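(S)-ureidoglycine--glyoxylate transaminase (Bacillus subtilis, PDB 3ISL) catalyses the pyridoxal phosphate-dependent transfer of the amino group of (S)-ureidoglycine to glyoxylate, giving oxalurate and glycine in purine catabolism. Local coordinates at residues 331-335 / 336-340; 304-308 / 309-313. All coordinates share one frame; numbering follows the deposited sequence.

Contact 1: residues 331-335 / 336-340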
ATOM      1  N   GLY A 331     -25.859 -25.935 -17.648  1.00 28.24           N
ATOM      2  CA  GLY A 331     -25.356 -26.312 -18.988  1.00 28.95           C
ATOM      3  C   GLY A 331     -25.971 -25.455 -20.089  1.00 30.43           C
ATOM      4  O   GLY A 331     -27.161 -25.106 -20.012  1.00 31.08           O
ATOM      5  N   GLY A 332     -25.180 -25.090 -21.104  1.00 30.64           N
ATOM      6  CA  GLY A 332     -25.680 -24.236 -22.209  1.00 31.27           C
ATOM      7  C   GLY A 332     -25.854 -22.728 -21.914  1.00 32.43           C
ATOM      8  O   GLY A 332     -26.485 -21.976 -22.700  1.00 31.12           O
ATOM      9  N   ILE A 333     -25.312 -22.268 -20.784  1.00 32.33           N
ATOM     10  CA  ILE A 333     -25.390 -20.845 -20.459  1.00 32.40           C
ATOM     11  C   ILE A 333     -23.974 -20.310 -20.329  1.00 31.94           C
ATOM     12  O   ILE A 333     -23.160 -20.871 -19.604  1.00 32.22           O
ATOM     13  CB  ILE A 333     -26.212 -20.580 -19.183  1.00 32.98           C
ATOM     14  CG1 ILE A 333     -27.708 -20.658 -19.500  1.00 35.41           C
ATOM     15  CG2 ILE A 333     -25.905 -19.194 -18.625  1.00 30.75           C
ATOM     16  CD1 ILE A 333     -28.582 -20.989 -18.305  1.00 39.32           C
ATOM     17  N   ASP A 334     -23.684 -19.236 -21.058  1.00 30.58           N
ATOM     18  CA  ASP A 334     -22.368 -18.641 -21.055  1.00 29.84           C
ATOM     19  C   ASP A 334     -22.283 -17.787 -19.768  1.00 28.55           C
ATOM     20  O   ASP A 334     -22.960 -16.784 -19.630  1.00 26.93           O
ATOM     21  CB  ASP A 334     -22.173 -17.813 -22.339  1.00 30.73           C
ATOM     22  CG  ASP A 334     -20.889 -16.976 -22.325  1.00 34.17           C
ATOM     23  OD1 ASP A 334     -20.208 -16.901 -21.272  1.00 36.45           O
ATOM     24  OD2 ASP A 334     -20.572 -16.384 -23.383  1.00 37.25           O
ATOM     25  N   GLY A 335     -21.493 -18.253 -18.819  1.00 28.01           N
ATOM     26  CA  GLY A 335     -21.405 -17.636 -17.506  1.00 27.76           C
ATOM     27  C   GLY A 335     -20.782 -16.248 -17.569  1.00 28.93           C
ATOM     28  O   GLY A 335     -21.093 -15.362 -16.730  1.00 28.83           O
ATOM     29  N   GLU A 336     -19.896 -16.047 -18.539  1.00 28.19           N
ATOM     30  CA  GLU A 336     -19.288 -14.741 -18.698  1.00 29.26           C
ATOM     31  C   GLU A 336     -20.325 -13.740 -19.243  1.00 28.36           C
ATOM     32  O   GLU A 336     -20.289 -12.568 -18.889  1.00 25.93           O
ATOM     33  CB  GLU A 336     -18.052 -14.837 -19.609  1.00 30.74           C
ATOM     34  CG  GLU A 336     -16.909 -13.834 -19.269  1.00 37.13           C
ATOM     35  CD  GLU A 336     -16.482 -13.853 -17.761  1.00 42.73           C
ATOM     36  OE1 GLU A 336     -16.582 -14.924 -17.114  1.00 42.45           O
ATOM     37  OE2 GLU A 336     -16.049 -12.786 -17.235  1.00 46.39           O
ATOM     38  N   SER A 337     -21.225 -14.224 -20.114  1.00 26.81           N
ATOM     39  CA  SER A 337     -22.205 -13.354 -20.771  1.00 26.94           C
ATOM     40  C   SER A 337     -23.146 -12.895 -19.686  1.00 26.63           C
ATOM     41  O   SER A 337     -23.514 -11.707 -19.667  1.00 25.89           O
ATOM     42  CB  SER A 337     -22.979 -14.096 -21.862  1.00 27.27           C
ATOM     43  OG  SER A 337     -24.129 -13.381 -22.293  1.00 26.76           O
ATOM     44  N   VAL A 338     -23.518 -13.831 -18.793  1.00 24.62           N
ATOM     45  CA  VAL A 338     -24.385 -13.515 -17.644  1.00 23.44           C
ATOM     46  C   VAL A 338     -23.781 -12.489 -16.720  1.00 25.56           C
ATOM     47  O   VAL A 338     -24.465 -11.568 -16.319  1.00 26.55           O
ATOM     48  CB  VAL A 338     -24.816 -14.743 -16.849  1.00 23.00           C
ATOM     49  CG1 VAL A 338     -25.389 -14.281 -15.500  1.00 18.57           C
ATOM     50  CG2 VAL A 338     -25.872 -15.601 -17.704  1.00 15.46           C
ATOM     51  N   ARG A 339     -22.491 -12.621 -16.434  1.00 26.56           N
ATOM     52  CA  ARG A 339     -21.793 -11.703 -15.538  1.00 28.02           C
ATOM     53  C   ARG A 339     -21.671 -10.288 -16.138  1.00 27.26           C
ATOM     54  O   ARG A 339     -21.887  -9.258 -15.429  1.00 26.73           O
ATOM     55  CB  ARG A 339     -20.441 -12.285 -15.104  1.00 27.42           C
ATOM     56  CG  ARG A 339     -19.523 -11.271 -14.433  1.00 32.80           C
ATOM     57  CD  ARG A 339     -18.183 -11.905 -14.004  1.00 42.32           C
ATOM     58  NE  ARG A 339     -17.221 -11.675 -15.075  1.00 49.27           N
ATOM     59  CZ  ARG A 339     -16.557 -10.531 -15.230  1.00 53.54           C
ATOM     60  NH1 ARG A 339     -16.717  -9.546 -14.334  1.00 52.86           N
ATOM     61  NH2 ARG A 339     -15.730 -10.382 -16.274  1.00 53.99           N
ATOM     62  N   ASP A 340     -21.289 -10.238 -17.412  1.00 26.91           N
ATOM     63  CA  ASP A 340     -21.168  -8.974 -18.144  1.00 27.46           C
ATOM     64  C   ASP A 340     -22.520  -8.225 -18.195  1.00 26.41           C
ATOM     65  O   ASP A 340     -22.546  -7.012 -18.016  1.00 25.95           O
ATOM     66  CB  ASP A 340     -20.643  -9.216 -19.607  1.00 28.19           C
ATOM     67  CG  ASP A 340     -19.171  -9.705 -19.638  1.00 32.12           C
ATOM     68  OD1 ASP A 340     -18.716 -10.152 -20.727  1.00 34.31           O
ATOM     69  OD2 ASP A 340     -18.469  -9.627 -18.574  1.00 33.44           O
TER

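Contact 2: residues 304-308 / 309-313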
ATOM      1  N   ALA A 304     -31.761 -19.390   0.048  1.00 19.71           N
ATOM      2  CA  ALA A 304     -33.168 -19.779  -0.273  1.00 19.97           C
ATOM      3  C   ALA A 304     -33.547 -19.115  -1.608  1.00 20.19           C
ATOM      4  O   ALA A 304     -34.197 -19.741  -2.410  1.00 18.18           O
ATOM      5  CB  ALA A 304     -34.174 -19.443   0.864  1.00 18.78           C
ATOM      6  N   GLY A 305     -33.049 -17.901  -1.905  1.00 18.89           N
ATOM      7  CA  GLY A 305     -33.377 -17.328  -3.206  1.00 18.79           C
ATOM      8  C   GLY A 305     -32.788 -18.103  -4.378  1.00 20.59           C
ATOM      9  O   GLY A 305     -33.502 -18.387  -5.404  1.00 22.50           O
ATOM     10  N   ILE A 306     -31.507 -18.476  -4.261  1.00 20.48           N
ATOM     11  CA  ILE A 306     -30.794 -19.189  -5.346  1.00 19.42           C
ATOM     12  C   ILE A 306     -31.480 -20.528  -5.584  1.00 20.84           C
ATOM     13  O   ILE A 306     -31.666 -20.965  -6.729  1.00 20.89           O
ATOM     14  CB  ILE A 306     -29.310 -19.423  -4.983  1.00 19.56           C
ATOM     15  CG1 ILE A 306     -28.509 -18.091  -5.023  1.00 18.76           C
ATOM     16  CG2 ILE A 306     -28.677 -20.531  -5.850  1.00 16.95           C
ATOM     17  CD1 ILE A 306     -28.577 -17.290  -6.431  1.00 19.23           C
ATOM     18  N   LYS A 307     -31.862 -21.179  -4.489  1.00 21.66           N
ATOM     19  CA  LYS A 307     -32.540 -22.503  -4.559  1.00 21.49           C
ATOM     20  C   LYS A 307     -33.903 -22.473  -5.236  1.00 22.63           C
ATOM     21  O   LYS A 307     -34.224 -23.332  -6.082  1.00 24.21           O
ATOM     22  CB  LYS A 307     -32.694 -23.112  -3.169  1.00 20.24           C
ATOM     23  CG  LYS A 307     -33.303 -24.557  -3.238  1.00 24.02           C
ATOM     24  CD  LYS A 307     -33.890 -24.996  -1.902  1.00 27.09           C
ATOM     25  CE  LYS A 307     -32.864 -25.785  -1.106  1.00 30.99           C
ATOM     26  NZ  LYS A 307     -33.583 -26.999  -0.530  1.00 32.20           N
ATOM     27  N   ALA A 308     -34.730 -21.515  -4.824  1.00 23.52           N
ATOM     28  CA  ALA A 308     -36.083 -21.356  -5.303  1.00 23.89           C
ATOM     29  C   ALA A 308     -36.022 -20.964  -6.776  1.00 24.39           C
ATOM     30  O   ALA A 308     -36.922 -21.277  -7.573  1.00 24.61           O
ATOM     31  CB  ALA A 308     -36.774 -20.298  -4.479  1.00 24.08           C
ATOM     32  N   MET A 309     -34.932 -20.305  -7.139  1.00 24.72           N
ATOM     33  CA  MET A 309     -34.666 -20.011  -8.536  1.00 25.05           C
ATOM     34  C   MET A 309     -34.328 -21.279  -9.370  1.00 25.44           C
ATOM     35  O   MET A 309     -34.240 -21.200 -10.596  1.00 26.02           O
ATOM     36  CB  MET A 309     -33.555 -18.985  -8.648  1.00 23.49           C
ATOM     37  CG  MET A 309     -33.484 -18.283  -9.974  1.00 23.00           C
ATOM     38  SD  MET A 309     -32.266 -16.994  -9.837  1.00 26.64           S
ATOM     39  CE  MET A 309     -31.571 -16.777 -11.429  1.00 25.86           C
ATOM     40  N   GLY A 310     -34.109 -22.426  -8.719  1.00 25.86           N
ATOM     41  CA  GLY A 310     -33.857 -23.692  -9.448  1.00 25.66           C
ATOM     42  C   GLY A 310     -32.364 -23.900  -9.720  1.00 26.75           C
ATOM     43  O   GLY A 310     -31.988 -24.783 -10.511  1.00 26.93           O
ATOM     44  N   LEU A 311     -31.516 -23.104  -9.070  1.00 25.11           N
ATOM     45  CA  LEU A 311     -30.061 -23.245  -9.216  1.00 25.81           C
ATOM     46  C   LEU A 311     -29.445 -24.135  -8.120  1.00 25.38           C
ATOM     47  O   LEU A 311     -30.011 -24.298  -7.049  1.00 25.04           O
ATOM     48  CB  LEU A 311     -29.350 -21.856  -9.258  1.00 24.60           C
ATOM     49  CG  LEU A 311     -29.710 -20.930 -10.434  1.00 26.09           C
ATOM     50  CD1 LEU A 311     -29.235 -19.526 -10.219  1.00 25.30           C
ATOM     51  CD2 LEU A 311     -29.193 -21.423 -11.745  1.00 26.33           C
ATOM     52  N   ARG A 312     -28.274 -24.691  -8.388  1.00 26.42           N
ATOM     53  CA  ARG A 312     -27.575 -25.531  -7.395  1.00 28.18           C
ATOM     54  C   ARG A 312     -26.274 -24.887  -6.902  1.00 28.15           C
ATOM     55  O   ARG A 312     -25.610 -24.161  -7.652  1.00 29.23           O
ATOM     56  CB  ARG A 312     -27.251 -26.905  -7.973  1.00 28.35           C
ATOM     57  CG  ARG A 312     -28.170 -27.358  -9.123  1.00 32.62           C
ATOM     58  CD  ARG A 312     -28.515 -28.812  -9.029  1.00 41.49           C
ATOM     59  NE  ARG A 312     -29.855 -28.946  -8.463  1.00 47.24           N
ATOM     60  CZ  ARG A 312     -30.354 -30.057  -7.919  1.00 50.72           C
ATOM     61  NH1 ARG A 312     -29.639 -31.190  -7.859  1.00 50.33           N
ATOM     62  NH2 ARG A 312     -31.591 -30.031  -7.432  1.00 51.23           N
ATOM     63  N   LEU A 313     -25.897 -25.158  -5.662  1.00 28.26           N
ATOM     64  CA  LEU A 313     -24.593 -24.711  -5.166  1.00 28.95           C
ATOM     65  C   LEU A 313     -23.492 -25.741  -5.465  1.00 28.39           C
ATOM     66  O   LEU A 313     -23.726 -26.941  -5.414  1.00 28.40           O
ATOM     67  CB  LEU A 313     -24.672 -24.416  -3.661  1.00 30.26           C
ATOM     68  CG  LEU A 313     -25.712 -23.348  -3.265  1.00 32.65           C
ATOM     69  CD1 LEU A 313     -25.627 -23.031  -1.753  1.00 32.61           C
ATOM     70  CD2 LEU A 313     -25.546 -22.079  -4.094  1.00 32.70           C
TER

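Contact 1: residues 331-335 / 336-340
Asp-334 OD1 is gripped by two backbone amides at the start of a helix: Glu-336 N at 2.9 Å and Ser-337 N at 3.1 Å, both bonds weak because the N-H groups point somewhat off line. Asp-334 is the N-cap. Its CG stands anti to the backbone N (chi1 171°), which swings the carboxylate back over the first turn, and its negative charge would suit the positive end of the helix dipole. The carbonyl follows suit, Asp-334 O taking a straighter bond from Val-338 N at 3.1 Å. Around this cap lies a hydrophobic staple, in which Ile-333 CG2, just before the cap, meets Val-338 CG2 at 3.7 Å. One turn of helix joins Glu-336 to Arg-339: a bent arginine chain brings NH2 to 2.6 Å and NE to 2.7 Å from the same Glu-336 OE2, side-on and in the guanidinium plane, while Asp-340 OD2 lies over one face toward its rim, a long charge contact. Glu-336 OE1 is hydrogen-bonded to Ser-352 OG. With an alanine here instead of Glu-336, the guanidinium would probably lose both bonds that fix its rotation, and Ser-352 its carboxylate partner. Gly-335 opens the helix at ordinary helical angles, its carbonyl accepting from Arg-339 N and Trp-362 NE1. Beta-branched Val-338 packs on Leu-383, Val-386 and Leu-387, seating this first turn of helix 335-346 against helix 373-389.

Contact 2: residues 304-308 / 309-313
Ile-306 and Leu-311 meet through both backbone and side chain where helix 288-308 ends. The backbone bonds come first. Leu-311 N reaches back to Ile-306 O at 3.2 Å, and Gly-310 N to Lys-307 O at 2.8 Å; together they make a Schellman motif. The second bond approaches from well above the carbonyl plane, 63° out of it, as the chain curls over the helix end. Before them, Met-309 N still gives an ordinary helical bond to Gly-305 O. Gly-310 makes the reversal with phi at +90°, where a CB would collide with the carbonyl oxygen of Met-309, which is why glycine belongs there.

The apolar contacts lie beside these bonds. Ile-306 CG2 touches Leu-311 CB at 3.7 Å and Leu-313 CD2 at 3.9 Å. With chi1 at -71°, CG1 lies beside the backbone N, which leaves the CG2 methyl anti to that nitrogen and toward the departing chain; Leu-313 meets the isoleucine at about a right angle. The Ile-306 to Leu-311 pair, residue after the glycine against residue in the last turn, is the hydrophobic contact that usually accompanies a Schellman motif. Leu-380 and Leu-383 of helix 373-389 and Val-327 of strand 324-328 also touch Ile-306, and Met-309 runs extended to Leu-387 and Ala-399.

Lys-307, exposed, turns its CB away from segment 309-313, a place that suits a charged chain. The chemistry is thus divided: the carbonyls of Gly-305, Ile-306 and Lys-307 each take a backbone N-H from the exiting chain, while Ile-306, Leu-311 and Met-309, all buried, give the helix end a hydrocarbon inner face.

Along the chain contact 2 comes first, at the C-terminal end of helix 288-308, and contact 1 later, at the start of helix 335-346, with strand 324-328 between them. Their centres are about 17 Å apart and their nearest atoms about 7 Å, so they do not touch directly. What they share is helix 373-389: Leu-383 and Leu-387 are touched by side chains of both. Both lie on the same side of the chain's centre, in the C-terminal part of the class-V aminotransferase fold, away from the pyridoxal phosphate pocket. The two thus mark where the chain leaves one helix and enters the next, before and after strand 324-328, with side chains of both resting on helix 373-389.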